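Local structure of ULam111 (Flavobacterium sp., 5WUT) at residues K50-G54 with K55-T59; F174-N178 with I179-T183; W102-G105 with S106-T110. The protein is a laminarinase of glycoside hydrolase family 16, and probably hydrolyses the beta-1,3-glucosidic bonds of laminarin. One frame throughout, in Å; residues are numbered along the deposited sequence.

Along the chain, interaction 1 comes first, then interaction 3, then interaction 2. All three lie within the family 16 range and at the ends of strands of the beta-jelly roll. Interactions 1 and 2 are tight hairpins, of strands 49-52 and 55-63 and of strands 172-176 and 179-184. Interaction 3 is the exit from strand 97-105 into helix 108-111. The centres of interactions 1 and 2 are about 26 Å apart, as are those of 1 and 3. The centres of 2 and 3 are about 23 Å apart. None touches another. They are two local reversals and one exit in one fold, and of the three only interaction 2 meets the second subunit.

Interaction 1 of 3, residues K50-G54 with K55-T59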
ATOM      1  N   LYS A  50      -4.458   7.733 -28.539  1.00 13.93           N
ATOM      2  CA  LYS A  50      -5.860   7.968 -28.866  1.00 15.34           C
ATOM      3  C   LYS A  50      -6.649   8.259 -27.596  1.00 16.42           C
ATOM      4  O   LYS A  50      -6.234   7.894 -26.493  1.00 15.53           O
ATOM      5  CB  LYS A  50      -6.466   6.763 -29.578  1.00 15.53           C
ATOM      6  CG  LYS A  50      -6.609   5.555 -28.684  1.00 19.38           C
ATOM      7  CD  LYS A  50      -7.116   4.335 -29.438  1.00 23.36           C
ATOM      8  CE  LYS A  50      -6.545   3.057 -28.834  1.00 29.57           C
ATOM      9  NZ  LYS A  50      -7.308   1.851 -29.245  1.00 34.66           N
ATOM     10  N   MET A  51      -7.770   8.951 -27.758  1.00 17.63           N
ATOM     11  CA  MET A  51      -8.712   9.158 -26.666  1.00 17.81           C
ATOM     12  C   MET A  51      -9.841   8.160 -26.835  1.00 19.88           C
ATOM     13  O   MET A  51     -10.565   8.194 -27.829  1.00 21.87           O
ATOM     14  CB  MET A  51      -9.247  10.591 -26.651  1.00 17.46           C
ATOM     15  CG  MET A  51      -8.184  11.627 -26.953  1.00 22.42           C
ATOM     16  SD  MET A  51      -6.980  11.766 -25.621  1.00 27.71           S
ATOM     17  CE  MET A  51      -8.071  11.881 -24.227  1.00 23.27           C
ATOM     18  N   GLU A  52      -9.961   7.245 -25.884  1.00 18.36           N
ATOM     19  CA  GLU A  52     -10.894   6.130 -25.993  1.00 19.68           C
ATOM     20  C   GLU A  52     -11.563   5.810 -24.662  1.00 22.12           C
ATOM     21  O   GLU A  52     -10.881   5.503 -23.695  1.00 17.73           O
ATOM     22  CB  GLU A  52     -10.165   4.896 -26.518  1.00 26.22           C
ATOM     23  CG  GLU A  52     -11.041   3.679 -26.721  1.00 30.42           C
ATOM     24  CD  GLU A  52     -10.241   2.489 -27.197  1.00 36.42           C
ATOM     25  OE1 GLU A  52      -9.454   1.940 -26.394  1.00 35.51           O
ATOM     26  OE2 GLU A  52     -10.385   2.108 -28.377  1.00 41.31           O
ATOM     27  N   ASN A  53     -12.890   5.893 -24.620  1.00 26.48           N
ATOM     28  CA  ASN A  53     -13.655   5.467 -23.450  1.00 26.50           C
ATOM     29  C   ASN A  53     -13.246   6.239 -22.191  1.00 22.17           C
ATOM     30  O   ASN A  53     -13.180   5.672 -21.096  1.00 25.43           O
ATOM     31  CB  ASN A  53     -13.485   3.958 -23.233  1.00 24.31           C
ATOM     32  CG  ASN A  53     -14.492   3.382 -22.250  1.00 36.69           C
ATOM     33  OD1 ASN A  53     -15.636   3.832 -22.180  1.00 39.34           O
ATOM     34  ND2 ASN A  53     -14.066   2.380 -21.483  1.00 38.79           N
ATOM     35  N   GLY A  54     -12.952   7.526 -22.364  1.00 20.12           N
ATOM     36  CA  GLY A  54     -12.573   8.393 -21.261  1.00 20.84           C
ATOM     37  C   GLY A  54     -11.149   8.194 -20.770  1.00 18.00           C
ATOM     38  O   GLY A  54     -10.790   8.646 -19.686  1.00 18.46           O
ATOM     39  N   LYS A  55     -10.333   7.505 -21.558  1.00 16.48           N
ATOM     40  CA  LYS A  55      -8.925   7.304 -21.223  1.00 16.26           C
ATOM     41  C   LYS A  55      -8.023   7.877 -22.304  1.00 17.28           C
ATOM     42  O   LYS A  55      -8.344   7.800 -23.495  1.00 15.64           O
ATOM     43  CB  LYS A  55      -8.596   5.811 -21.054  1.00 17.39           C
ATOM     44  CG  LYS A  55      -8.879   5.177 -19.683  1.00 23.86           C
ATOM     45  CD  LYS A  55     -10.320   5.302 -19.283  1.00 24.35           C
ATOM     46  CE  LYS A  55     -10.664   4.394 -18.125  1.00 19.53           C
ATOM     47  NZ  LYS A  55     -12.055   3.933 -18.288  1.00 24.03           N
ATOM     48  N   LEU A  56      -6.883   8.422 -21.887  1.00 13.44           N
ATOM     49  CA  LEU A  56      -5.756   8.587 -22.795  1.00 12.37           C
ATOM     50  C   LEU A  56      -5.087   7.225 -22.952  1.00  9.86           C
ATOM     51  O   LEU A  56      -4.679   6.615 -21.970  1.00 11.98           O
ATOM     52  CB  LEU A  56      -4.753   9.629 -22.271  1.00 13.73           C
ATOM     53  CG  LEU A  56      -3.392   9.651 -22.990  1.00 11.51           C
ATOM     54  CD1 LEU A  56      -3.542  10.142 -24.440  1.00 14.59           C
ATOM     55  CD2 LEU A  56      -2.413  10.523 -22.234  1.00 10.60           C
ATOM     56  N   VAL A  57      -5.003   6.726 -24.185  1.00 11.05           N
ATOM     57  CA  VAL A  57      -4.334   5.455 -24.426  1.00 11.31           C
ATOM     58  C   VAL A  57      -3.101   5.673 -25.288  1.00 12.23           C
ATOM     59  O   VAL A  57      -3.193   6.087 -26.440  1.00 12.97           O
ATOM     60  CB  VAL A  57      -5.263   4.416 -25.101  1.00 13.68           C
ATOM     61  CG1 VAL A  57      -4.513   3.089 -25.306  1.00 15.04           C
ATOM     62  CG2 VAL A  57      -6.522   4.203 -24.265  1.00 16.24           C
ATOM     63  N   ILE A  58      -1.938   5.409 -24.703  1.00 12.65           N
ATOM     64  CA  ILE A  58      -0.681   5.501 -25.427  1.00 12.94           C
ATOM     65  C   ILE A  58      -0.267   4.109 -25.849  1.00 11.59           C
ATOM     66  O   ILE A  58      -0.230   3.197 -25.019  1.00 10.53           O
ATOM     67  CB  ILE A  58       0.419   6.125 -24.562  1.00 10.07           C
ATOM     68  CG1 ILE A  58       0.045   7.572 -24.201  1.00 12.51           C
ATOM     69  CG2 ILE A  58       1.784   6.037 -25.270  1.00 10.41           C
ATOM     70  CD1 ILE A  58       0.937   8.194 -23.156  1.00 12.40           C
ATOM     71  N   THR A  59       0.038   3.930 -27.133  1.00 12.45           N
ATOM     72  CA  THR A  59       0.458   2.616 -27.608  1.00 14.87           C
ATOM     73  C   THR A  59       1.913   2.615 -28.069  1.00 11.90           C
ATOM     74  O   THR A  59       2.323   3.447 -28.891  1.00 14.17           O
ATOM     75  CB  THR A  59      -0.434   2.123 -28.766  1.00 15.88           C
ATOM     76  OG1 THR A  59      -1.783   1.991 -28.301  1.00 17.80           O
ATOM     77  CG2 THR A  59       0.041   0.764 -29.261  1.00 16.34           C
TER
HETATM   78  O   HOH W   1     -11.657   2.137 -20.678  1.00 30.31           O
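K50 and V57 face each other across two antiparallel strands and share two backbone bonds. V57 N reaches K50 O at 2.9 Å, and K50 N reaches V57 O at 3.0 Å. E52 and K55 form the next hydrogen-bonded pair. E52 N meets K55 O at 2.9 Å. K55 N returns to E52 O at 3.0 Å.

The charged side chains share one face with V57. K50 runs alongside V57, and its NZ makes a salt bridge to E52 OE2 at 3.2 Å, from above the carboxylate plane. K55 bends at chi2 (58°), which lays its CD against the carbonyl of G54. Its NZ makes a weak 3.5 Å bond to N53 O. One water accepts from both K55 NZ and N53 ND2, at 2.6 Å from the ND2, and so ties the two side chains together.

The apolar contact is on the other face, where M51 SD lies 4.0 Å from L56 CD1. F13 touches both of these side chains.

N53 and G54, both with positive phi, form the corner of a type I' turn. This is a beta hairpin with a two-residue loop, N53-G54, and its second strand pairs on with strand 224-234 of the jelly roll.

Interaction 2 of 3, residues F174-N178 with I179-T183; sequences FFVDN and ILVYT
The side chains of F174 and Y182 run side by side, pointing the same way. F174 CD1 is 3.5 Å from Y182 CD2, and the ring planes meet obliquely at 33°. Y182 O sits in plane at the edge of the F174 ring. An alanine here takes away the ring beside Y182, and is likely to open a gap between Y182 and the T134 and L136 side. On the other face of the hairpin, L180 CD1 sits over one face of the F175 ring, 4.0 Å from its centroid. CD1 also comes 3.3 Å from F174 O.

Backbone bonds set these side chains in place. V181 N meets F174 O at 2.8 Å, and F174 N meets Y182 O at 2.8 Å. V181 and Y182 thus both face F174, a classic beta bulge. Beyond it, V176 and I179 close a type I' turn, with I179 N to V176 O at 2.9 Å and V176 N to I179 O at 3.0 Å.

Farther out, T134 and L136 touch both F174 and Y182. D177 bonds outward to H161 and to the backbone N of L162. I179 packs on I179 of the second subunit, and R152 of that subunit touches F175 and L180.

Between residues 174-178 and 179-183 the side chains meet through carbon, and the hydrogen bonds are the four of the backbone. T183 OG1 adds a side-chain bond to D173 OD2 just outside.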
ATOM      1  N   PHE A 174       4.345   9.768  -0.996  1.00  6.52           N
ATOM      2  CA  PHE A 174       3.926   9.041  -2.188  1.00  8.49           C
ATOM      3  C   PHE A 174       2.941   7.936  -1.817  1.00 10.03           C
ATOM      4  O   PHE A 174       3.181   7.207  -0.844  1.00  9.71           O
ATOM      5  CB  PHE A 174       5.135   8.413  -2.899  1.00  9.00           C
ATOM      6  CG  PHE A 174       6.134   9.411  -3.450  1.00  8.64           C
ATOM      7  CD1 PHE A 174       7.013  10.082  -2.605  1.00  8.71           C
ATOM      8  CD2 PHE A 174       6.242   9.619  -4.828  1.00  8.35           C
ATOM      9  CE1 PHE A 174       7.959  10.986  -3.126  1.00  9.09           C
ATOM     10  CE2 PHE A 174       7.174  10.504  -5.346  1.00 10.43           C
ATOM     11  CZ  PHE A 174       8.029  11.193  -4.498  1.00  9.62           C
ATOM     12  N   PHE A 175       1.855   7.810  -2.580  1.00  8.35           N
ATOM     13  CA  PHE A 175       0.801   6.833  -2.305  1.00  9.03           C
ATOM     14  C   PHE A 175       0.493   5.965  -3.505  1.00 12.17           C
ATOM     15  O   PHE A 175       0.400   6.452  -4.632  1.00 13.52           O
ATOM     16  CB  PHE A 175      -0.505   7.523  -1.868  1.00  9.52           C
ATOM     17  CG  PHE A 175      -0.355   8.478  -0.724  1.00 10.61           C
ATOM     18  CD1 PHE A 175       0.111   9.771  -0.931  1.00  9.61           C
ATOM     19  CD2 PHE A 175      -0.739   8.110   0.559  1.00 10.52           C
ATOM     20  CE1 PHE A 175       0.243  10.647   0.122  1.00 12.13           C
ATOM     21  CE2 PHE A 175      -0.632   8.985   1.614  1.00 13.13           C
ATOM     22  CZ  PHE A 175      -0.134  10.266   1.402  1.00 11.04           C
ATOM     23  N   VAL A 176       0.321   4.671  -3.270  1.00  9.36           N
ATOM     24  CA  VAL A 176      -0.231   3.808  -4.287  1.00  8.23           C
ATOM     25  C   VAL A 176      -1.478   3.167  -3.720  1.00 11.31           C
ATOM     26  O   VAL A 176      -1.441   2.630  -2.610  1.00 10.25           O
ATOM     27  CB  VAL A 176       0.786   2.741  -4.743  1.00  9.72           C
ATOM     28  CG1 VAL A 176       0.182   1.869  -5.842  1.00 12.41           C
ATOM     29  CG2 VAL A 176       2.047   3.423  -5.251  1.00 12.90           C
ATOM     30  N   ASP A 177      -2.584   3.270  -4.456  1.00  8.75           N
ATOM     31  CA  ASP A 177      -3.884   2.800  -3.988  1.00  9.52           C
ATOM     32  C   ASP A 177      -4.158   3.280  -2.570  1.00 11.30           C
ATOM     33  O   ASP A 177      -4.652   2.531  -1.729  1.00 11.14           O
ATOM     34  CB  ASP A 177      -3.966   1.270  -4.081  1.00 10.55           C
ATOM     35  CG  ASP A 177      -3.917   0.772  -5.516  1.00 12.85           C
ATOM     36  OD1 ASP A 177      -4.337   1.502  -6.431  1.00 10.68           O
ATOM     37  OD2 ASP A 177      -3.463  -0.357  -5.733  1.00 11.04           O
ATOM     38  N   ASN A 178      -3.820   4.548  -2.341  1.00  9.59           N
ATOM     39  CA  ASN A 178      -4.091   5.262  -1.091  1.00  9.68           C
ATOM     40  C   ASN A 178      -3.243   4.777   0.076  1.00 10.24           C
ATOM     41  O   ASN A 178      -3.497   5.165   1.216  1.00 11.69           O
ATOM     42  CB  ASN A 178      -5.577   5.158  -0.729  1.00 10.95           C
ATOM     43  CG  ASN A 178      -6.477   5.765  -1.786  1.00 14.35           C
ATOM     44  OD1 ASN A 178      -6.312   6.919  -2.153  1.00 18.84           O
ATOM     45  ND2 ASN A 178      -7.430   4.983  -2.283  1.00 16.76           N
ATOM     46  N   ILE A 179      -2.244   3.934  -0.201  1.00  8.51           N
ATOM     47  CA  ILE A 179      -1.298   3.514   0.838  1.00  9.57           C
ATOM     48  C   ILE A 179       0.005   4.317   0.770  1.00 11.01           C
ATOM     49  O   ILE A 179       0.643   4.388  -0.273  1.00 10.28           O
ATOM     50  CB  ILE A 179      -1.019   2.019   0.724  1.00 10.74           C
ATOM     51  CG1 ILE A 179      -2.326   1.275   0.987  1.00 13.38           C
ATOM     52  CG2 ILE A 179       0.077   1.607   1.690  1.00 14.61           C
ATOM     53  CD1 ILE A 179      -2.220  -0.205   0.858  1.00 16.08           C
ATOM     54  N   LEU A 180       0.383   4.954   1.878  1.00 10.30           N
ATOM     55  CA  LEU A 180       1.635   5.713   1.903  1.00  9.27           C
ATOM     56  C   LEU A 180       2.818   4.763   1.790  1.00 10.59           C
ATOM     57  O   LEU A 180       3.027   3.926   2.679  1.00 13.02           O
ATOM     58  CB  LEU A 180       1.745   6.540   3.173  1.00 10.44           C
ATOM     59  CG  LEU A 180       3.039   7.336   3.350  1.00 12.02           C
ATOM     60  CD1 LEU A 180       3.155   8.369   2.269  1.00 15.89           C
ATOM     61  CD2 LEU A 180       3.034   8.000   4.732  1.00 16.60           C
ATOM     62  N   VAL A 181       3.569   4.868   0.693  1.00  8.30           N
ATOM     63  CA  VAL A 181       4.663   3.920   0.450  1.00 10.56           C
ATOM     64  C   VAL A 181       6.055   4.518   0.632  1.00 12.01           C
ATOM     65  O   VAL A 181       7.026   3.771   0.790  1.00 11.77           O
ATOM     66  CB  VAL A 181       4.583   3.307  -0.958  1.00 11.07           C
ATOM     67  CG1 VAL A 181       3.297   2.523  -1.103  1.00 10.67           C
ATOM     68  CG2 VAL A 181       4.701   4.390  -2.047  1.00 12.85           C
ATOM     69  N   TYR A 182       6.158   5.845   0.613  1.00  9.58           N
ATOM     70  CA  TYR A 182       7.463   6.505   0.653  1.00  9.05           C
ATOM     71  C   TYR A 182       7.300   7.965   1.056  1.00  9.50           C
ATOM     72  O   TYR A 182       6.369   8.641   0.606  1.00  9.03           O
ATOM     73  CB  TYR A 182       8.170   6.403  -0.713  1.00  9.56           C
ATOM     74  CG  TYR A 182       9.484   7.152  -0.823  1.00 10.25           C
ATOM     75  CD1 TYR A 182      10.512   6.953   0.101  1.00 11.64           C
ATOM     76  CD2 TYR A 182       9.709   8.032  -1.873  1.00  9.47           C
ATOM     77  CE1 TYR A 182      11.711   7.652   0.002  1.00 11.22           C
ATOM     78  CE2 TYR A 182      10.910   8.718  -1.989  1.00 10.20           C
ATOM     79  CZ  TYR A 182      11.902   8.521  -1.055  1.00 11.76           C
ATOM     80  OH  TYR A 182      13.079   9.235  -1.171  1.00 13.09           O
ATOM     81  N   THR A 183       8.212   8.447   1.896  1.00  9.33           N
ATOM     82  CA  THR A 183       8.214   9.838   2.320  1.00  8.68           C
ATOM     83  C   THR A 183       9.616  10.428   2.195  1.00 11.38           C
ATOM     84  O   THR A 183      10.596   9.820   2.627  1.00 13.55           O
ATOM     85  CB  THR A 183       7.737   9.992   3.781  1.00  9.66           C
ATOM     86  OG1 THR A 183       6.378   9.554   3.897  1.00 11.71           O
ATOM     87  CG2 THR A 183       7.846  11.440   4.222  1.00 12.36           C
TER

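Interaction 3 of 3, residues W102-G105 with S106-T110; sequences WMLG and SNIKT
G105 and I108 close a type I beta turn, which carries the chain out of strand 97-105 of the jelly roll and into the short helix 108-111. One backbone bond spans the turn. I108 N donates to G105 O at 3.1 Å, with an angle of 145° at the hydrogen. N107 N is equally near G105 O but is badly angled and makes no bond.

The side chain of I108 lies against the same carbonyl. Its CB is 3.5 Å from G105 O, and its CG2 is 3.6 Å from it. The first turn of the helix follows directly, with T110 N bonded to N107 O at 2.9 Å. N107 holds the N-cap position, but its side chain makes no capping bond. Its OD1 accepts from Q198 NE2 instead. S106 OG is bonded to E79 OE1. Both polar ends of the turn are therefore tied to parts of the fold outside it.

Strand 97-105 runs between strands 118-123 and 200-208. Farther back on it, W102 bonds through NE1 to N205 OD1 and touches E118, D120 and E123. These three acidic residues match the E-x-D-x-x-E signature of family 16, so the strand probably runs beside the active site. The turn lies at the far end of the segment from W102.

The apolar part of the contact is small. L104 also packs on W113 and Y201, and I108 on C116 and Q75. I108 reaches back in an extended form, with CG1 anti to the backbone N (chi1 -172°). Its terminal methyl CD1 meets L104 CD1 at 4.1 Å, the two side chains crossing at a slant.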
ATOM      1  N   TRP A 102       5.013  11.660 -14.138  1.00  7.86           N
ATOM      2  CA  TRP A 102       6.024  12.318 -13.325  1.00  8.52           C
ATOM      3  C   TRP A 102       5.981  13.824 -13.510  1.00  8.34           C
ATOM      4  O   TRP A 102       5.119  14.328 -14.236  1.00  8.66           O
ATOM      5  CB  TRP A 102       7.416  11.734 -13.659  1.00  6.88           C
ATOM      6  CG  TRP A 102       7.817  11.710 -15.127  1.00  9.03           C
ATOM      7  CD1 TRP A 102       7.208  11.031 -16.139  1.00  8.06           C
ATOM      8  CD2 TRP A 102       8.967  12.344 -15.698  1.00  8.41           C
ATOM      9  NE1 TRP A 102       7.901  11.225 -17.331  1.00  8.44           N
ATOM     10  CE2 TRP A 102       8.983  12.029 -17.077  1.00  9.87           C
ATOM     11  CE3 TRP A 102       9.976  13.165 -15.178  1.00  9.88           C
ATOM     12  CZ2 TRP A 102       9.964  12.508 -17.941  1.00 11.31           C
ATOM     13  CZ3 TRP A 102      10.962  13.642 -16.042  1.00 11.27           C
ATOM     14  CH2 TRP A 102      10.942  13.302 -17.412  1.00 10.90           C
ATOM     15  N   MET A 103       6.835  14.546 -12.785  1.00  7.88           N
ATOM     16  CA  MET A 103       6.833  16.012 -12.824  1.00  8.18           C
ATOM     17  C   MET A 103       8.231  16.600 -12.877  1.00  9.06           C
ATOM     18  O   MET A 103       9.163  16.017 -12.337  1.00  8.40           O
ATOM     19  CB  MET A 103       6.090  16.586 -11.604  1.00  8.55           C
ATOM     20  CG  MET A 103       4.666  16.106 -11.500  1.00  8.22           C
ATOM     21  SD  MET A 103       3.762  16.840 -10.134  1.00 13.30           S
ATOM     22  CE  MET A 103       3.357  18.444 -10.816  1.00 16.33           C
ATOM     23  N   LEU A 104       8.360  17.757 -13.533  1.00  8.60           N
ATOM     24  CA  LEU A 104       9.622  18.489 -13.602  1.00  9.35           C
ATOM     25  C   LEU A 104       9.463  19.928 -13.151  1.00  8.93           C
ATOM     26  O   LEU A 104       8.399  20.522 -13.329  1.00 10.71           O
ATOM     27  CB  LEU A 104      10.180  18.462 -15.030  1.00  9.21           C
ATOM     28  CG  LEU A 104      10.889  17.170 -15.405  1.00  9.76           C
ATOM     29  CD1 LEU A 104      11.128  17.124 -16.928  1.00 10.13           C
ATOM     30  CD2 LEU A 104      12.215  17.088 -14.652  1.00  9.43           C
ATOM     31  N   GLY A 105      10.512  20.490 -12.566  1.00  8.62           N
ATOM     32  CA  GLY A 105      10.453  21.849 -12.044  1.00  8.91           C
ATOM     33  C   GLY A 105      10.271  22.891 -13.131  1.00 11.54           C
ATOM     34  O   GLY A 105      10.870  22.801 -14.202  1.00 11.89           O
ATOM     35  N   SER A 106       9.453  23.898 -12.846  1.00 11.32           N
ATOM     36  CA  SER A 106       9.138  24.935 -13.826  1.00 12.68           C
ATOM     37  C   SER A 106      10.382  25.673 -14.351  1.00 15.63           C
ATOM     38  O   SER A 106      10.424  26.115 -15.513  1.00 18.14           O
ATOM     39  CB  SER A 106       8.168  25.943 -13.212  1.00 13.74           C
ATOM     40  OG  SER A 106       7.766  26.905 -14.177  1.00 15.40           O
ATOM     41  N   ASN A 107      11.399  25.797 -13.507  1.00 13.87           N
ATOM     42  CA  ASN A 107      12.594  26.550 -13.886  1.00 15.37           C
ATOM     43  C   ASN A 107      13.604  25.753 -14.716  1.00 16.96           C
ATOM     44  O   ASN A 107      14.743  26.189 -14.883  1.00 17.44           O
ATOM     45  CB  ASN A 107      13.284  27.108 -12.633  1.00 17.31           C
ATOM     46  CG  ASN A 107      13.784  26.015 -11.696  1.00 16.19           C
ATOM     47  OD1 ASN A 107      13.584  24.828 -11.945  1.00 13.62           O
ATOM     48  ND2 ASN A 107      14.458  26.418 -10.621  1.00 16.86           N
ATOM     49  N   ILE A 108      13.193  24.608 -15.261  1.00 13.65           N
ATOM     50  CA  ILE A 108      14.116  23.762 -16.017  1.00 14.31           C
ATOM     51  C   ILE A 108      14.771  24.505 -17.197  1.00 17.06           C
ATOM     52  O   ILE A 108      15.916  24.219 -17.546  1.00 18.56           O
ATOM     53  CB  ILE A 108      13.406  22.478 -16.531  1.00 14.43           C
ATOM     54  CG1 ILE A 108      14.411  21.493 -17.149  1.00 13.26           C
ATOM     55  CG2 ILE A 108      12.284  22.817 -17.507  1.00 15.16           C
ATOM     56  CD1 ILE A 108      13.810  20.149 -17.520  1.00 14.85           C
ATOM     57  N   LYS A 109      14.084  25.472 -17.795  1.00 20.06           N
ATOM     58  CA  LYS A 109      14.699  26.123 -18.948  1.00 24.89           C
ATOM     59  C   LYS A 109      15.762  27.137 -18.548  1.00 24.28           C
ATOM     60  O   LYS A 109      16.559  27.538 -19.389  1.00 30.07           O
ATOM     61  CB  LYS A 109      13.657  26.808 -19.833  1.00 28.55           C
ATOM     62  CG  LYS A 109      12.668  25.862 -20.490  1.00 31.58           C
ATOM     63  CD  LYS A 109      11.929  26.557 -21.629  1.00 35.16           C
ATOM     64  CE  LYS A 109      11.298  25.555 -22.586  1.00 33.10           C
ATOM     65  NZ  LYS A 109      11.995  24.229 -22.580  1.00 39.46           N
ATOM     66  N   THR A 110      15.817  27.521 -17.276  1.00 21.95           N
ATOM     67  CA  THR A 110      16.915  28.388 -16.832  1.00 23.71           C
ATOM     68  C   THR A 110      17.971  27.685 -15.977  1.00 23.40           C
ATOM     69  O   THR A 110      19.136  28.073 -16.006  1.00 27.38           O
ATOM     70  CB  THR A 110      16.394  29.617 -16.063  1.00 23.04           C
ATOM     71  OG1 THR A 110      15.725  29.205 -14.864  1.00 26.89           O
ATOM     72  CG2 THR A 110      15.428  30.405 -16.926  1.00 26.71           C
TER